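Local coordinates for protein glutathione S-transferase (Burkholderia glumae, PDB 4ISD) that binds glutathione and, as a dimeric glutathione S-transferase homolog, probably conjugates it to electrophilic compounds, at residues A[102-107]-A[165-170]; A[149-154]-A[171-176]. One frame throughout, in Å; residues are numbered along the deposited sequence.

Interaction 1: residues A[102-107]-A[165-170]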
# COMPACT_ATOMS: atom_id res chain seq x y z
N ALA A 102 7.56 -8.25 -6.22
CA ALA A 102 7.10 -8.29 -4.83
C ALA A 102 7.93 -7.34 -3.94
O ALA A 102 7.40 -6.74 -2.99
CB ALA A 102 7.10 -9.74 -4.28
N LEU A 103 9.21 -7.17 -4.28
CA LEU A 103 10.07 -6.29 -3.49
C LEU A 103 9.76 -4.80 -3.72
O LEU A 103 9.85 -3.98 -2.79
CB LEU A 103 11.55 -6.58 -3.75
CG LEU A 103 11.97 -7.97 -3.28
CD1 LEU A 103 13.45 -8.18 -3.47
CD2 LEU A 103 11.57 -8.17 -1.83
N ALA A 104 9.39 -4.46 -4.95
CA ALA A 104 9.02 -3.09 -5.24
C ALA A 104 7.70 -2.77 -4.55
O ALA A 104 7.54 -1.71 -3.93
CB ALA A 104 8.93 -2.87 -6.75
N ARG A 105 6.76 -3.71 -4.64
CA ARG A 105 5.49 -3.58 -3.94
C ARG A 105 5.70 -3.40 -2.44
O ARG A 105 5.08 -2.53 -1.80
CB ARG A 105 4.61 -4.78 -4.22
CG ARG A 105 3.92 -4.72 -5.58
CD ARG A 105 3.25 -6.05 -5.87
NE ARG A 105 2.49 -6.05 -7.10
CZ ARG A 105 2.29 -7.14 -7.83
NH1 ARG A 105 2.82 -8.30 -7.45
NH2 ARG A 105 1.57 -7.07 -8.94
N GLN A 106 6.59 -4.22 -1.88
CA GLN A 106 7.01 -4.02 -0.49
C GLN A 106 7.55 -2.61 -0.21
O GLN A 106 7.16 -1.98 0.77
CB GLN A 106 8.05 -5.05 -0.10
CG GLN A 106 8.80 -4.67 1.16
CD GLN A 106 9.79 -5.75 1.57
OE1 GLN A 106 9.51 -6.56 2.47
NE2 GLN A 106 10.94 -5.77 0.89
N LEU A 107 8.45 -2.13 -1.05
CA LEU A 107 9.07 -0.82 -0.81
C LEU A 107 8.02 0.31 -0.84
O LEU A 107 7.97 1.14 0.08
CB LEU A 107 10.23 -0.57 -1.78
CG LEU A 107 11.10 0.69 -1.69
CD1 LEU A 107 11.58 0.97 -0.26
CD2 LEU A 107 12.30 0.59 -2.64
N ASP A 165 17.11 -1.92 -13.29
CA ASP A 165 16.24 -1.07 -14.10
C ASP A 165 15.33 -0.23 -13.21
O ASP A 165 14.89 -0.67 -12.13
CB ASP A 165 15.41 -1.90 -15.07
CG ASP A 165 16.22 -2.44 -16.24
OD1 ASP A 165 17.23 -1.80 -16.63
OD2 ASP A 165 15.85 -3.50 -16.77
N TRP A 166 15.07 1.00 -13.65
CA TRP A 166 14.18 1.88 -12.91
C TRP A 166 12.80 1.25 -12.75
O TRP A 166 12.31 0.56 -13.64
CB TRP A 166 14.03 3.22 -13.64
CG TRP A 166 13.03 4.13 -13.01
CD1 TRP A 166 13.25 5.06 -12.04
CD2 TRP A 166 11.63 4.21 -13.32
NE1 TRP A 166 12.08 5.72 -11.72
CE2 TRP A 166 11.08 5.21 -12.49
CE3 TRP A 166 10.80 3.53 -14.21
CZ2 TRP A 166 9.73 5.55 -12.53
CZ3 TRP A 166 9.46 3.86 -14.24
CH2 TRP A 166 8.94 4.86 -13.41
N CYS A 167 12.20 1.45 -11.58
CA CYS A 167 10.77 1.22 -11.41
C CYS A 167 10.21 2.36 -10.57
O CYS A 167 10.98 3.16 -10.02
CB CYS A 167 10.47 -0.15 -10.78
SG CYS A 167 11.05 -0.44 -9.10
N ILE A 168 8.88 2.46 -10.50
CA ILE A 168 8.23 3.56 -9.78
C ILE A 168 8.63 3.59 -8.30
O ILE A 168 8.59 4.64 -7.67
CB ILE A 168 6.67 3.54 -9.91
CG1 ILE A 168 6.10 4.88 -9.45
CG2 ILE A 168 6.04 2.38 -9.14
CD1 ILE A 168 6.67 6.06 -10.20
N ALA A 169 9.04 2.44 -7.76
CA ALA A 169 9.50 2.36 -6.37
C ALA A 169 10.68 3.26 -6.10
O ALA A 169 10.81 3.78 -4.99
CB ALA A 169 9.86 0.94 -5.99
N ASP A 170 11.54 3.44 -7.12
CA ASP A 170 12.75 4.28 -7.03
C ASP A 170 12.44 5.76 -6.87
O ASP A 170 13.10 6.44 -6.08
CB ASP A 170 13.67 4.08 -8.24
CG ASP A 170 14.24 2.69 -8.32
OD1 ASP A 170 14.99 2.32 -7.38
OD2 ASP A 170 13.95 1.96 -9.31
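Ala104 and Ala169 meet methyl to methyl, CB of Ala104 lying 4.0 Å from CB of Ala169, and both CB atoms point toward the opposite segment. The sulfur of Cys167 also sits 4.0 Å from CB of Ala104, and Leu107, one turn further along helix 98-113, brings its CD2 to 4.2 Å from CB of Ala169. The small residues explain how near the backbones come: the CA atoms of Ala104 and Ala169 are 5.6 Å apart. Leu107 CG is anti to the backbone N (chi1 -177°), which carries the branch at CG, with CD2, toward the Ala169 methyl.

Behind this shell, Asp170 ties down the start of the helix, and so probably the placing of Cys167 and Ala169. Its OD2 takes the Cys167 N-H through the anti lone pair at 2.9 Å, nearly straight at 167°, while OD1 is bound by Tyr194 OH and Val162 N. Asp170 supplies the acid half of the Ser/Thr-X-X-Asp capping-box pattern known at this helix start in glutathione transferases, with Cys167 in the Ser/Thr place. Pro95 touches both Ala104 and Cys167. Between the two segments the contact is one of buried apolar atoms, with no hydrogen bond across it.

Interaction 2: residues A[149-154]-A[171-176]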
# COMPACT_ATOMS: atom_id res chain seq x y z
N SER A 149 19.51 2.61 6.99
CA SER A 149 19.93 1.22 6.85
C SER A 149 19.35 0.60 5.58
O SER A 149 20.04 -0.17 4.91
CB SER A 149 19.51 0.40 8.06
OG SER A 149 19.92 -0.95 7.91
N ALA A 150 18.10 0.93 5.27
CA ALA A 150 17.50 0.45 4.03
C ALA A 150 18.26 1.01 2.83
O ALA A 150 18.57 0.29 1.88
CB ALA A 150 16.04 0.84 3.95
N ALA A 151 18.55 2.31 2.88
CA ALA A 151 19.25 3.00 1.80
C ALA A 151 20.63 2.38 1.57
O ALA A 151 21.03 2.15 0.43
CB ALA A 151 19.38 4.48 2.11
N ASP A 152 21.35 2.10 2.65
CA ASP A 152 22.69 1.55 2.55
C ASP A 152 22.65 0.14 1.97
O ASP A 152 23.55 -0.25 1.23
CB ASP A 152 23.38 1.57 3.92
CG ASP A 152 24.86 1.22 3.84
OD1 ASP A 152 25.19 0.02 3.98
OD2 ASP A 152 25.69 2.13 3.65
N ARG A 153 21.60 -0.61 2.29
CA ARG A 153 21.49 -1.99 1.83
C ARG A 153 21.02 -2.14 0.37
O ARG A 153 21.43 -3.08 -0.32
CB ARG A 153 20.59 -2.81 2.78
N LEU A 154 20.16 -1.23 -0.09
CA LEU A 154 19.48 -1.38 -1.38
C LEU A 154 20.10 -0.58 -2.51
O LEU A 154 19.92 -0.91 -3.68
CB LEU A 154 18.01 -0.95 -1.26
CG LEU A 154 17.09 -1.65 -0.27
CD1 LEU A 154 15.72 -0.98 -0.31
CD2 LEU A 154 16.98 -3.14 -0.57
N THR A 171 11.47 6.26 -7.62
CA THR A 171 11.01 7.64 -7.43
C THR A 171 10.52 7.81 -6.00
O THR A 171 10.87 8.78 -5.32
CB THR A 171 9.83 7.98 -8.35
OG1 THR A 171 10.12 7.57 -9.69
CG2 THR A 171 9.56 9.48 -8.34
N ASP A 172 9.72 6.85 -5.55
CA ASP A 172 9.15 6.90 -4.21
C ASP A 172 10.23 6.90 -3.16
O ASP A 172 10.17 7.67 -2.19
CB ASP A 172 8.21 5.71 -4.00
CG ASP A 172 6.91 5.86 -4.74
OD1 ASP A 172 6.65 6.99 -5.23
OD2 ASP A 172 6.16 4.86 -4.81
N PHE A 173 11.21 6.01 -3.35
CA PHE A 173 12.33 5.89 -2.43
C PHE A 173 13.13 7.19 -2.39
O PHE A 173 13.46 7.70 -1.31
CB PHE A 173 13.25 4.74 -2.86
CG PHE A 173 14.13 4.23 -1.76
CD1 PHE A 173 13.75 4.39 -0.43
CD2 PHE A 173 15.32 3.59 -2.05
CE1 PHE A 173 14.54 3.91 0.59
CE2 PHE A 173 16.13 3.12 -1.03
CZ PHE A 173 15.74 3.28 0.29
N ALA A 174 13.44 7.72 -3.58
CA ALA A 174 14.26 8.91 -3.70
C ALA A 174 13.60 10.09 -3.00
O ALA A 174 14.26 10.82 -2.25
CB ALA A 174 14.54 9.23 -5.14
N LEU A 175 12.30 10.27 -3.23
CA LEU A 175 11.55 11.29 -2.50
C LEU A 175 11.68 11.11 -0.99
O LEU A 175 12.00 12.07 -0.29
CB LEU A 175 10.07 11.31 -2.90
CG LEU A 175 9.92 11.54 -4.40
CD1 LEU A 175 8.47 11.77 -4.83
CD2 LEU A 175 10.81 12.69 -4.83
N MET A 176 11.46 9.89 -0.51
CA MET A 176 11.50 9.62 0.93
C MET A 176 12.89 9.85 1.49
O MET A 176 13.03 10.42 2.57
CB MET A 176 11.04 8.19 1.24
CG MET A 176 11.00 7.82 2.73
SD MET A 176 9.75 8.65 3.77
CE MET A 176 8.39 8.86 2.62
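The Phe173 ring approaches helix 139-154 with its rim: Ala151 N lies in the ring plane at the edge, 3.9 Å from CZ, and Ala150 C is also at the edge near that plane, 4.2 Å from CZ. Ala151 CA, 3.8 Å from CZ, and Leu154 CD1, 4.2 Å from CE2, approach at oblique angles. The ring therefore abuts the backbone between Ala150 and Ala151, and the methyls of these two residues lie close by, their CB atoms 4.4 and 4.2 Å respectively from Phe173 CZ. Phe173 CG stands anti to the backbone N (chi1 -160°), which extends the ring across the gap between the helices.

That gap is wide. The axes of segments 149-154 and 171-176 approach to 11.9 Å and their directions differ by 135°, an inclined antiparallel pairing within the all-helical C-terminal domain of the glutathione transferase fold. Phe173 is the one residue of 171-176 that contributes, with 71 of the 124 Å² summed over both sides; the rest comes from Ala150, Ala151 and Leu154. Val162 and Ile155, from the loop between the two helices, also touch the Phe173 side chain. On helix 139-154, Ala150 meets Trp110 of helix 98-113, and both Ala150 and Leu154 pack against Leu57 of the second subunit.

In the fold
Interactions 1 and 2 lie 10 Å apart, centre to centre, and share helix 168-177: its first turn meets helix 98-113, and the following turn reaches helix 139-154 through Phe173. They join directly where Leu107 CD1 comes 4.1 Å from Phe173 CD1, giving a continuous apolar core among three helices. Glutathione is not touched by either contact. In interaction 1 the side chain of Leu107 is about 12 Å from a bound glutathione. In interaction 2 the side chain of Ala150 is about 14 Å from a bound glutathione. A polar route does lead there, since Asp172 forms a salt bridge with Arg112, which lines the glutathione pocket. Both contacts also border the second subunit.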